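Local structure of alpha-1,2-mannosidase (Bacteroides thetaiotaomicron, 2WW2) at residues D322-T327 with S350-Q355; S364-E369 with A420-D425. The protein acts as a calcium-dependent, inverting alpha-mannosidase of glycoside hydrolase family 92, probably cleaving alpha-1,2-linked mannose. All coordinates share one frame; numbering follows the deposited sequence.

Contact 1 of 2, residues D322-T327 with S350-Q355; sequences DGYMYT and SERVTQ
Y324 faces R352 and Y326 faces V353 with CA atoms 6.3 Å apart in each pair; the chain from Y324 to Y326 is extended and runs beside the helix at R352-Q355. Both tyrosines send CB toward that helix, while M325 between them turns its CB away. R352 reaches in between the two rings. Its CD stands over the middle of the Y324 face, 3.7 Å from the ring centroid, a CH-pi contact made by the methylene next to the charged group. The side-chain amide of Q355 lies at the edge of the Y324 ring, near CD2. A bend at chi3 (-69°) then carries the head of R352 across to the other tyrosine. There R352 NE donates to Y326 OH at 2.9 Å, a nearly straight bond (171° at the hydrogen) lying in the guanidinium plane.

The contact joins a five-stranded antiparallel sheet of the GH92 catalytic domain, in which Y326 opens strand 326-330, to helix 347-364, which carries R352 and V353. Neighbouring strand 299-304 adds Y302, whose ring meets Y324 edge-to-face and which R352 also touches.

The Y326 ring and the guanidinium are nearly coplanar, 5° apart, and one water lies at the edge of both, bridging them. It accepts from R352 NH2 at 3.0 Å and lies 2.6 Å from Y326 OH. The NE bond and the water together hold the guanidinium in line with the phenol oxygen. Over the face of the same ring, V353 CG2 sits squarely, 3.8 Å from the Y326 centroid, packing that probably restrains the ring from turning, and R352 CB approaches CE2 of Y326 to 3.6 Å. Further along the helix, N359 ND2 hydrogen-bonds the backbone O of Y324.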
loop_
_atom_site.group_PDB
_atom_site.type_symbol
_atom_site.label_atom_id
_atom_site.label_comp_id
_atom_site.label_asym_id
_atom_site.label_seq_id
_atom_site.Cartn_x
_atom_site.Cartn_y
_atom_site.Cartn_z
ATOM N N ASP A 322 -20.940 47.089 -22.098
ATOM C CA ASP A 322 -21.082 46.546 -23.444
ATOM C C ASP A 322 -19.996 45.513 -23.668
ATOM O O ASP A 322 -18.852 45.711 -23.262
ATOM C CB ASP A 322 -20.922 47.659 -24.501
ATOM C CG ASP A 322 -22.007 48.698 -24.421
ATOM O OD1 ASP A 322 -23.178 48.331 -24.243
ATOM O OD2 ASP A 322 -21.697 49.899 -24.541
ATOM N N GLY A 323 -20.343 44.404 -24.311
ATOM C CA GLY A 323 -19.335 43.450 -24.701
ATOM C C GLY A 323 -19.565 42.078 -24.085
ATOM O O GLY A 323 -20.707 41.685 -23.853
ATOM N N TYR A 324 -18.470 41.373 -23.822
ATOM C CA TYR A 324 -18.525 39.970 -23.410
ATOM C C TYR A 324 -17.893 39.754 -22.055
ATOM O O TYR A 324 -16.900 40.385 -21.697
ATOM C CB TYR A 324 -17.832 39.061 -24.436
ATOM C CG TYR A 324 -18.374 39.219 -25.840
ATOM C CD1 TYR A 324 -19.668 38.822 -26.147
ATOM C CD2 TYR A 324 -17.594 39.779 -26.856
ATOM C CE1 TYR A 324 -20.179 38.968 -27.428
ATOM C CE2 TYR A 324 -18.105 39.929 -28.147
ATOM C CZ TYR A 324 -19.393 39.515 -28.418
ATOM O OH TYR A 324 -19.923 39.650 -29.682
ATOM N N MET A 325 -18.483 38.831 -21.313
ATOM C CA MET A 325 -17.926 38.384 -20.062
ATOM C C MET A 325 -18.215 36.889 -19.986
ATOM O O MET A 325 -19.250 36.430 -20.497
ATOM C CB MET A 325 -18.567 39.141 -18.884
ATOM C CG MET A 325 -18.025 38.722 -17.506
ATOM S SD MET A 325 -16.235 38.794 -17.320
ATOM C CE MET A 325 -15.903 40.556 -17.615
ATOM N N TYR A 326 -17.286 36.137 -19.402
ATOM C CA TYR A 326 -17.489 34.707 -19.092
ATOM C C TYR A 326 -17.152 34.509 -17.639
ATOM O O TYR A 326 -16.432 35.315 -17.049
ATOM C CB TYR A 326 -16.521 33.809 -19.897
ATOM C CG TYR A 326 -16.954 33.573 -21.317
ATOM C CD1 TYR A 326 -17.465 32.325 -21.708
ATOM C CD2 TYR A 326 -16.886 34.597 -22.267
ATOM C CE1 TYR A 326 -17.886 32.118 -23.022
ATOM C CE2 TYR A 326 -17.303 34.393 -23.580
ATOM C CZ TYR A 326 -17.788 33.145 -23.951
ATOM O OH TYR A 326 -18.209 32.955 -25.253
ATOM N N THR A 327 -17.575 33.389 -17.076
ATOM C CA THR A 327 -17.146 33.081 -15.728
ATOM C C THR A 327 -17.306 31.597 -15.417
ATOM O O THR A 327 -17.593 30.809 -16.315
ATOM C CB THR A 327 -17.913 33.921 -14.694
ATOM O OG1 THR A 327 -17.298 33.723 -13.419
ATOM C CG2 THR A 327 -19.392 33.480 -14.630
ATOM N N SER A 350 -12.911 31.202 -27.836
ATOM C CA SER A 350 -11.660 31.759 -27.298
ATOM C C SER A 350 -11.532 33.245 -27.625
ATOM O O SER A 350 -10.957 34.015 -26.842
ATOM C CB SER A 350 -10.446 30.998 -27.841
ATOM O OG SER A 350 -10.594 29.597 -27.636
ATOM N N GLU A 351 -12.038 33.651 -28.789
ATOM C CA GLU A 351 -12.020 35.079 -29.150
ATOM C C GLU A 351 -12.713 35.924 -28.071
ATOM O O GLU A 351 -12.237 37.012 -27.726
ATOM C CB GLU A 351 -12.680 35.337 -30.520
ATOM C CG GLU A 351 -11.842 34.863 -31.711
ATOM C CD GLU A 351 -12.552 34.998 -33.050
ATOM O OE1 GLU A 351 -13.764 35.287 -33.088
ATOM O OE2 GLU A 351 -11.885 34.813 -34.077
ATOM N N ARG A 352 -13.850 35.444 -27.568
ATOM C CA ARG A 352 -14.621 36.187 -26.563
ATOM C C ARG A 352 -14.072 35.975 -25.141
ATOM O O ARG A 352 -14.070 36.909 -24.315
ATOM C CB ARG A 352 -16.108 35.800 -26.625
ATOM C CG ARG A 352 -16.754 36.056 -27.991
ATOM C CD ARG A 352 -18.261 35.803 -27.967
ATOM N NE ARG A 352 -18.580 34.388 -27.799
ATOM C CZ ARG A 352 -18.987 33.594 -28.789
ATOM N NH1 ARG A 352 -19.105 34.078 -30.020
ATOM N NH2 ARG A 352 -19.263 32.316 -28.556
ATOM N N VAL A 353 -13.600 34.758 -24.861
ATOM C CA VAL A 353 -13.032 34.446 -23.544
ATOM C C VAL A 353 -11.799 35.291 -23.281
ATOM O O VAL A 353 -11.610 35.826 -22.166
ATOM C CB VAL A 353 -12.652 32.952 -23.424
ATOM C CG1 VAL A 353 -11.757 32.724 -22.194
ATOM C CG2 VAL A 353 -13.915 32.091 -23.324
ATOM N N THR A 354 -10.948 35.430 -24.295
ATOM C CA THR A 354 -9.723 36.225 -24.096
ATOM C C THR A 354 -10.070 37.688 -23.854
ATOM O O THR A 354 -9.516 38.311 -22.934
ATOM C CB THR A 354 -8.701 36.076 -25.258
ATOM O OG1 THR A 354 -9.358 36.348 -26.496
ATOM C CG2 THR A 354 -8.138 34.630 -25.288
ATOM N N GLN A 355 -11.009 38.228 -24.633
ATOM C CA GLN A 355 -11.499 39.591 -24.360
ATOM C C GLN A 355 -12.043 39.737 -22.933
ATOM O O GLN A 355 -11.843 40.769 -22.285
ATOM C CB GLN A 355 -12.643 39.979 -25.302
ATOM C CG GLN A 355 -12.281 40.484 -26.681
ATOM C CD GLN A 355 -13.529 40.568 -27.556
ATOM O OE1 GLN A 355 -13.812 39.662 -28.377
ATOM N NE2 GLN A 355 -14.325 41.613 -27.338
HETATM O O HOH W 1 -19.535 30.834 -25.945
#

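Contact 2 of 2, residues S364-E369 with A420-D425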
loop_
_atom_site.group_PDB
_atom_site.type_symbol
_atom_site.label_atom_id
_atom_site.label_comp_id
_atom_site.label_asym_id
_atom_site.label_seq_id
_atom_site.Cartn_x
_atom_site.Cartn_y
_atom_site.Cartn_z
ATOM N N SER A 364 -11.378 45.094 -12.359
ATOM C CA SER A 364 -10.966 44.700 -11.003
ATOM C C SER A 364 -9.501 44.957 -10.654
ATOM O O SER A 364 -9.124 44.906 -9.485
ATOM C CB SER A 364 -11.245 43.208 -10.776
ATOM O OG SER A 364 -10.268 42.425 -11.430
ATOM N N GLY A 365 -8.662 45.176 -11.657
ATOM C CA GLY A 365 -7.224 45.354 -11.398
ATOM C C GLY A 365 -6.398 44.087 -11.581
ATOM O O GLY A 365 -5.165 44.156 -11.701
ATOM N N PHE A 366 -7.065 42.928 -11.608
ATOM C CA PHE A 366 -6.369 41.660 -11.805
ATOM C C PHE A 366 -7.102 40.797 -12.821
ATOM O O PHE A 366 -8.330 40.831 -12.905
ATOM C CB PHE A 366 -6.275 40.870 -10.485
ATOM C CG PHE A 366 -5.279 41.435 -9.484
ATOM C CD1 PHE A 366 -3.950 41.038 -9.509
ATOM C CD2 PHE A 366 -5.693 42.318 -8.493
ATOM C CE1 PHE A 366 -3.029 41.522 -8.586
ATOM C CE2 PHE A 366 -4.783 42.814 -7.563
ATOM C CZ PHE A 366 -3.440 42.420 -7.615
ATOM N N MET A 367 -6.363 39.978 -13.557
ATOM C CA MET A 367 -7.003 38.934 -14.341
ATOM C C MET A 367 -7.497 37.841 -13.400
ATOM O O MET A 367 -6.892 37.584 -12.355
ATOM C CB MET A 367 -6.035 38.328 -15.358
ATOM C CG MET A 367 -5.522 39.333 -16.381
ATOM S SD MET A 367 -4.555 38.526 -17.678
ATOM C CE MET A 367 -3.007 38.244 -16.812
ATOM N N PRO A 368 -8.611 37.187 -13.759
ATOM C CA PRO A 368 -9.080 36.123 -12.880
ATOM C C PRO A 368 -8.225 34.857 -13.011
ATOM O O PRO A 368 -7.558 34.666 -14.042
ATOM C CB PRO A 368 -10.493 35.844 -13.388
ATOM C CG PRO A 368 -10.475 36.260 -14.840
ATOM C CD PRO A 368 -9.446 37.364 -14.952
ATOM N N GLU A 369 -8.249 34.013 -11.972
ATOM C CA GLU A 369 -7.608 32.708 -12.017
ATOM C C GLU A 369 -8.695 31.667 -11.727
ATOM O O GLU A 369 -8.966 30.824 -12.571
ATOM C CB GLU A 369 -6.420 32.615 -11.045
ATOM C CG GLU A 369 -5.267 33.608 -11.324
ATOM C CD GLU A 369 -4.552 33.384 -12.652
ATOM O OE1 GLU A 369 -4.809 32.349 -13.300
ATOM O OE2 GLU A 369 -3.735 34.249 -13.069
ATOM N N ALA A 420 -5.313 35.089 -2.095
ATOM C CA ALA A 420 -3.941 34.731 -2.448
ATOM C C ALA A 420 -3.791 34.252 -3.889
ATOM O O ALA A 420 -2.732 34.457 -4.497
ATOM C CB ALA A 420 -3.356 33.708 -1.457
ATOM N N SER A 421 -4.855 33.660 -4.448
ATOM C CA SER A 421 -4.810 33.126 -5.797
ATOM C C SER A 421 -4.970 34.194 -6.894
ATOM O O SER A 421 -4.944 33.861 -8.088
ATOM C CB SER A 421 -5.894 32.051 -5.987
ATOM O OG SER A 421 -7.198 32.581 -5.768
ATOM N N VAL A 422 -5.175 35.453 -6.502
ATOM C CA VAL A 422 -5.385 36.528 -7.482
ATOM C C VAL A 422 -4.111 37.360 -7.593
ATOM O O VAL A 422 -3.715 38.042 -6.641
ATOM C CB VAL A 422 -6.584 37.457 -7.125
ATOM C CG1 VAL A 422 -6.745 38.560 -8.173
ATOM C CG2 VAL A 422 -7.890 36.641 -6.982
ATOM N N GLY A 423 -3.486 37.330 -8.766
ATOM C CA GLY A 423 -2.129 37.853 -8.904
ATOM C C GLY A 423 -1.147 36.735 -8.553
ATOM O O GLY A 423 -1.444 35.561 -8.769
ATOM N N ARG A 424 0.004 37.090 -7.981
ATOM C CA ARG A 424 1.064 36.118 -7.756
ATOM C C ARG A 424 1.502 36.053 -6.294
ATOM O O ARG A 424 2.321 36.847 -5.835
ATOM C CB ARG A 424 2.284 36.423 -8.642
ATOM C CG ARG A 424 3.429 35.402 -8.487
ATOM C CD ARG A 424 4.538 35.631 -9.536
ATOM N NE ARG A 424 4.148 35.072 -10.830
ATOM C CZ ARG A 424 5.004 34.734 -11.799
ATOM N NH1 ARG A 424 6.317 34.922 -11.647
ATOM N NH2 ARG A 424 4.543 34.211 -12.926
ATOM N N ASP A 425 0.963 35.087 -5.566
ATOM C CA ASP A 425 1.354 34.914 -4.173
ATOM C C ASP A 425 2.854 34.593 -4.102
ATOM O O ASP A 425 3.344 33.680 -4.784
ATOM C CB ASP A 425 0.536 33.779 -3.549
ATOM C CG ASP A 425 0.618 33.768 -2.032
ATOM O OD1 ASP A 425 0.861 34.846 -1.439
ATOM O OD2 ASP A 425 0.428 32.685 -1.437
#
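E369 OE2 is gripped twice, by S384 OG and by Q411 NE2. With CG anti to the carbonyl carbon (chi1 -62°), E369 CG comes to lie 3.3 Å from S421 O of the other segment, and the bend at chi2 (-65°) then turns the carboxylate to its partners. Q411 NE2 also binds the backbone O of M367, linking this loop to helix 401-413. S421 faces a different neighbour, its OG bonded to C378 N.

F366 and V422 make the apolar part of the contact. V422 CG1, anti to its own backbone N, presses on the root of the F366 side chain: it lies 3.3 Å from F366 CB, short for two saturated carbons, and 3.5 Å from CG. This joins two loops of the catalytic domain, one from helix 347-364 to strand 370-371, the other from helix 401-413 to helix 427-433. Beyond CG, the F366 ring has V422 O above one face, displaced toward the rim, while G423 CA comes within 3.7 Å of F366 CD1. F366 N donates to S364 OG at 3.2 Å, an ST turn; separately, G365, with positive phi, is the first residue to leave the helix.

Strand 326-330 comes first along the chain, and contact 1 closes when the chain returns 22 residues later on helix 347-364, tying the five-stranded sheet to that helix. The same helix then runs on to its C-terminal end, where contact 2 opens. A longer excursion of 50 residues, including helices 383-393 and 401-413, passes before 420-425 comes back to 364-369. The two closures follow in series, neither nesting nor crossing. The centres of contact 1 and contact 2 are about 18 Å apart, and the nearest atoms of contact 1 and contact 2 are about 6 Å apart, without touching. Helix 347-364 is the common element: one contact binds its earlier turns to the sheet, the other joins its exit loop to the connection before helix 427-433.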